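Local coordinates for protein ElaA (Pseudomonas aeruginosa, PDB 1XEB), which probably acts as an acyl-CoA-dependent N-acetyltransferase of the GNAT superfamily, at residues L3-K8 with H94-R99. Residues are numbered along the deposited sequence; the frame is centred on the assembly and turned at random.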
loop_
_atom_site.group_PDB
_atom_site.type_symbol
_atom_site.label_atom_id
_atom_site.label_comp_id
_atom_site.label_asym_id
_atom_site.label_seq_id
_atom_site.Cartn_x
_atom_site.Cartn_y
_atom_site.Cartn_z
ATOM N N LEU A 3 8.657 -5.387 -15.441
ATOM C CA LEU A 3 8.087 -6.250 -14.404
ATOM C C LEU A 3 6.718 -6.807 -14.786
ATOM O O LEU A 3 6.070 -6.321 -15.710
ATOM C CB LEU A 3 7.913 -5.456 -13.109
ATOM C CG LEU A 3 9.092 -4.673 -12.532
ATOM C CD1 LEU A 3 8.588 -3.661 -11.510
ATOM C CD2 LEU A 3 10.079 -5.635 -11.907
ATOM N N ASP A 4 6.280 -7.823 -14.051
ATOM C CA ASP A 4 4.971 -8.413 -14.270
ATOM C C ASP A 4 4.068 -7.984 -13.125
ATOM O O ASP A 4 4.218 -8.445 -11.987
ATOM C CB ASP A 4 5.046 -9.938 -14.321
ATOM C CG ASP A 4 5.513 -10.452 -15.670
ATOM O OD1 ASP A 4 4.865 -10.120 -16.692
ATOM O OD2 ASP A 4 6.524 -11.190 -15.708
ATOM N N TRP A 5 3.135 -7.092 -13.433
ATOM C CA TRP A 5 2.211 -6.592 -12.436
ATOM C C TRP A 5 0.957 -7.433 -12.284
ATOM O O TRP A 5 0.426 -7.985 -13.249
ATOM C CB TRP A 5 1.817 -5.155 -12.756
ATOM C CG TRP A 5 2.933 -4.210 -12.571
ATOM C CD1 TRP A 5 3.878 -3.859 -13.493
ATOM C CD2 TRP A 5 3.231 -3.475 -11.386
ATOM N NE1 TRP A 5 4.747 -2.939 -12.953
ATOM C CE2 TRP A 5 4.369 -2.686 -11.658
ATOM C CE3 TRP A 5 2.649 -3.403 -10.118
ATOM C CZ2 TRP A 5 4.930 -1.833 -10.708
ATOM C CZ3 TRP A 5 3.207 -2.554 -9.171
ATOM C CH2 TRP A 5 4.335 -1.780 -9.471
ATOM N N THR A 6 0.480 -7.516 -11.050
ATOM C CA THR A 6 -0.723 -8.278 -10.762
ATOM C C THR A 6 -1.509 -7.667 -9.599
ATOM O O THR A 6 -0.934 -7.217 -8.602
ATOM C CB THR A 6 -0.377 -9.757 -10.453
ATOM O OG1 THR A 6 -1.510 -10.387 -9.860
ATOM C CG2 THR A 6 0.806 -9.862 -9.509
ATOM N N CYS A 7 -2.827 -7.616 -9.746
ATOM C CA CYS A 7 -3.681 -7.076 -8.693
ATOM C C CYS A 7 -4.754 -8.101 -8.410
ATOM O O CYS A 7 -5.727 -8.211 -9.149
ATOM C CB CYS A 7 -4.339 -5.769 -9.112
ATOM S SG CYS A 7 -5.260 -5.054 -7.735
ATOM N N LYS A 8 -4.580 -8.836 -7.324
ATOM C CA LYS A 8 -5.511 -9.884 -6.992
ATOM C C LYS A 8 -6.338 -9.667 -5.740
ATOM O O LYS A 8 -5.927 -8.988 -4.792
ATOM C CB LYS A 8 -4.753 -11.212 -6.855
ATOM C CG LYS A 8 -3.973 -11.626 -8.100
ATOM C CD LYS A 8 -3.109 -12.890 -7.879
ATOM C CE LYS A 8 -3.944 -14.146 -7.654
ATOM N NZ LYS A 8 -3.107 -15.394 -7.574
ATOM N N HIS A 94 6.211 5.659 -8.127
ATOM C CA HIS A 94 5.264 6.251 -9.066
ATOM C C HIS A 94 4.450 5.180 -9.814
ATOM O O HIS A 94 3.266 5.383 -10.128
ATOM C CB HIS A 94 5.995 7.160 -10.066
ATOM C CG HIS A 94 6.488 8.446 -9.470
ATOM N ND1 HIS A 94 5.652 9.355 -8.856
ATOM C CD2 HIS A 94 7.733 8.972 -9.393
ATOM C CE1 HIS A 94 6.361 10.383 -8.422
ATOM N NE2 HIS A 94 7.627 10.175 -8.735
ATOM N N GLN A 95 5.072 4.040 -10.101
ATOM C CA GLN A 95 4.361 2.966 -10.800
ATOM C C GLN A 95 3.301 2.335 -9.889
ATOM O O GLN A 95 2.217 1.945 -10.347
ATOM C CB GLN A 95 5.354 1.912 -11.284
ATOM C CG GLN A 95 6.416 2.475 -12.219
ATOM C CD GLN A 95 7.426 1.426 -12.670
ATOM O OE1 GLN A 95 7.086 0.472 -13.386
ATOM N NE2 GLN A 95 8.678 1.596 -12.251
ATOM N N LEU A 96 3.615 2.254 -8.597
ATOM C CA LEU A 96 2.697 1.692 -7.618
ATOM C C LEU A 96 1.485 2.607 -7.502
ATOM O O LEU A 96 0.345 2.187 -7.716
ATOM C CB LEU A 96 3.386 1.571 -6.258
ATOM C CG LEU A 96 4.372 0.419 -6.074
ATOM C CD1 LEU A 96 5.383 0.776 -5.006
ATOM C CD2 LEU A 96 3.615 -0.854 -5.720
HETATM N N MSE A 97 1.742 3.865 -7.181
HETATM C CA MSE A 97 0.678 4.839 -7.035
HETATM C C MSE A 97 -0.201 4.919 -8.279
HETATM O O MSE A 97 -1.428 5.033 -8.167
HETATM C CB MSE A 97 1.271 6.211 -6.742
HETATM C CG MSE A 97 0.380 7.081 -5.858
HETATM SE SE MSE A 97 0.015 6.251 -4.132
HETATM C CE MSE A 97 1.579 5.134 -3.962
ATOM N N GLU A 98 0.412 4.853 -9.462
ATOM C CA GLU A 98 -0.354 4.926 -10.692
ATOM C C GLU A 98 -1.287 3.732 -10.828
ATOM O O GLU A 98 -2.462 3.894 -11.144
ATOM C CB GLU A 98 0.554 4.987 -11.928
ATOM C CG GLU A 98 -0.249 5.095 -13.236
ATOM C CD GLU A 98 0.507 4.628 -14.471
ATOM O OE1 GLU A 98 -0.152 4.102 -15.399
ATOM O OE2 GLU A 98 1.745 4.788 -14.533
ATOM N N ARG A 99 -0.769 2.530 -10.605
ATOM C CA ARG A 99 -1.606 1.340 -10.733
ATOM C C ARG A 99 -2.615 1.224 -9.607
ATOM O O ARG A 99 -3.703 0.694 -9.804
ATOM C CB ARG A 99 -0.747 0.079 -10.797
ATOM C CG ARG A 99 -0.089 -0.113 -12.139
ATOM C CD ARG A 99 1.137 -1.016 -12.049
ATOM N NE ARG A 99 1.941 -0.992 -13.269
ATOM C CZ ARG A 99 1.631 -1.640 -14.392
ATOM N NH1 ARG A 99 0.520 -2.374 -14.459
ATOM N NH2 ARG A 99 2.446 -1.568 -15.448
HETATM O O HOH W 1 6.382 -1.807 -15.276
#
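Trp5, on the N-terminal strand 4-9, reaches toward helix 92-108 and makes every close contact between residues 3-8 and 94-99, meeting Arg99 over a ring face, Leu96 at the edge and Gln95 obliquely. The dominant interaction is a cation-pi stack. The guanidinium of Arg99 lies flat on the indole, the two planes only 6° apart, with Arg99 CZ 3.5 Å from the centroid of the Trp5 five-membered ring. Two bonds back along the side chain, Arg99 CD sits 3.5 Å from the centroid of the Trp5 six-membered ring in a CH-pi contact. The chain runs extended from CG to NE and then turns about CD-NE (chi4 -77°), which lays the guanidinium over the five-membered ring while CD stays over the six-membered one.

Apolar packing is added at the far rim of the benzo ring, where Leu96 CD2 lies near the indole plane, 3.9 Å from Trp5 CZ3; Leu96 also packs on Ala62 and Leu64 of the sheet. Gln95 adds its CB methylene, 3.8 Å from Trp5 CZ2.

Hydrogen bonding between the segments runs through a water in the indole plane, which accepts from Trp5 NE1 at 3.1 Å and donates to Gln95 OE1 at 3.0 Å.

Trp5 also touches Ala54 of strand 50-56, and so ties the sheet edge to a helix that starts within an Arg-Gly-Gln-Gly-Leu-Gly sequence, consistent with the GNAT loop that binds the acyl-CoA pyrophosphate in relatives. Flat stacking keeps the in-plane N-H groups of Arg99 nearly parallel to the indole face, and the pi cloud would be expected to stabilise its positive charge.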